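Local coordinates for protein proline dipeptidase (Streptococcus agalactiae, PDB 3OOO) that probably hydrolyses dipeptides ending in proline as a manganese-dependent M24B-family peptidase, of which this chain is the N-terminal domain, at residues Val26-Asn29 with Tyr30-Phe34. Sequence-based numbering, arbitrary orientation.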
# COMPACT_ATOMS: atom_id res chain seq x y z
N VAL A 26 -11.82 -1.22 7.91
CA VAL A 26 -12.97 -0.34 8.05
C VAL A 26 -14.03 -0.66 6.98
O VAL A 26 -15.22 -0.75 7.29
CB VAL A 26 -12.55 1.15 8.00
CG1 VAL A 26 -13.76 2.07 8.03
CG2 VAL A 26 -11.62 1.46 9.17
N THR A 27 -13.58 -0.84 5.74
CA THR A 27 -14.48 -1.17 4.63
C THR A 27 -15.14 -2.53 4.85
O THR A 27 -16.35 -2.67 4.69
CB THR A 27 -13.73 -1.17 3.29
OG1 THR A 27 -13.07 0.10 3.11
CG2 THR A 27 -14.71 -1.39 2.13
N VAL A 28 -14.33 -3.53 5.20
CA VAL A 28 -14.85 -4.87 5.43
C VAL A 28 -15.89 -4.87 6.56
O VAL A 28 -16.95 -5.50 6.44
CB VAL A 28 -13.72 -5.87 5.69
CG1 VAL A 28 -14.27 -7.22 6.12
CG2 VAL A 28 -12.87 -6.01 4.42
N ASN A 29 -15.61 -4.12 7.62
CA ASN A 29 -16.56 -3.98 8.72
C ASN A 29 -17.85 -3.28 8.29
O ASN A 29 -18.94 -3.70 8.68
CB ASN A 29 -15.92 -3.24 9.90
CG ASN A 29 -16.80 -3.23 11.13
OD1 ASN A 29 -17.29 -4.27 11.57
ND2 ASN A 29 -16.98 -2.05 11.71
N TYR A 30 -17.73 -2.23 7.48
CA TYR A 30 -18.89 -1.54 6.92
C TYR A 30 -19.76 -2.49 6.11
O TYR A 30 -21.00 -2.44 6.17
CB TYR A 30 -18.43 -0.35 6.06
CG TYR A 30 -19.52 0.29 5.22
CD1 TYR A 30 -20.46 1.13 5.80
CD2 TYR A 30 -19.60 0.04 3.85
CE1 TYR A 30 -21.46 1.72 5.03
CE2 TYR A 30 -20.60 0.62 3.07
CZ TYR A 30 -21.53 1.46 3.67
OH TYR A 30 -22.52 2.04 2.91
N LEU A 31 -19.12 -3.38 5.35
CA LEU A 31 -19.83 -4.29 4.46
C LEU A 31 -20.40 -5.54 5.13
O LEU A 31 -21.33 -6.15 4.60
CB LEU A 31 -18.93 -4.71 3.30
CG LEU A 31 -18.49 -3.64 2.30
CD1 LEU A 31 -17.49 -4.23 1.31
CD2 LEU A 31 -19.69 -3.03 1.58
N THR A 32 -19.83 -5.93 6.28
CA THR A 32 -20.12 -7.25 6.87
C THR A 32 -20.42 -7.27 8.37
O THR A 32 -20.99 -8.23 8.87
CB THR A 32 -18.96 -8.26 6.65
OG1 THR A 32 -17.83 -7.86 7.43
CG2 THR A 32 -18.58 -8.37 5.17
N GLY A 33 -19.99 -6.23 9.09
CA GLY A 33 -20.07 -6.22 10.55
C GLY A 33 -18.93 -6.93 11.25
O GLY A 33 -18.90 -7.02 12.48
N PHE A 34 -17.99 -7.46 10.46
CA PHE A 34 -16.81 -8.14 10.99
C PHE A 34 -15.61 -7.21 10.90
O PHE A 34 -15.24 -6.79 9.80
CB PHE A 34 -16.56 -9.44 10.21
CG PHE A 34 -15.27 -10.14 10.58
CD1 PHE A 34 -15.16 -10.88 11.76
CD2 PHE A 34 -14.16 -10.07 9.74
CE1 PHE A 34 -13.98 -11.53 12.09
CE2 PHE A 34 -12.97 -10.72 10.06
CZ PHE A 34 -12.87 -11.45 11.25
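Thr32 turns back onto Val28 at the C-terminal end of helix 25-32, and this pair illustrates how a threonine can serve a helix end with a single hydroxyl. From its CB, 3.4 Å from Val28 O, the side chain forks. The methyl branch, CG2, rests against the same carbonyl oxygen at 3.5 Å, while OG1, placed between the backbone N and the carbonyl carbon (chi1 69°), donates to Val28 O over 2.7 Å. The hydroxyl reaches that oxygen from above the carbonyl plane, 45° out of it, and the backbone N of Thr32 adds only a weak bond to Val28 O. The same OG1 also accepts from Phe34 N at 3.1 Å, closing an ST turn, so one hydroxyl ties the last helical turn to the chain leaving it. Val28 CG1 packs against OG1 at 3.8 Å, the two side chains crossing at a slant. The exit itself is made by Gly33, whose positive phi suits glycine and whose N bonds to Asn29 O over 2.8 Å. One residue back along the helix from Thr32, Leu31 N donates to Thr27 O, and Thr27 CG2 runs alongside Leu31 CD1 at 4.1 Å, both pointing the same way; the Thr27 hydroxyl is hydrogen-bonded to the carboxylate of Glu101. In this creatinase/prolidase N-terminal domain, helix 25-32 follows strand 19-22 and packs back on it, with Thr27, Val28 and Leu31 against Phe22. Leu31 and Thr32 also meet helix 3-14, and Phe34 lies on helix 62-68.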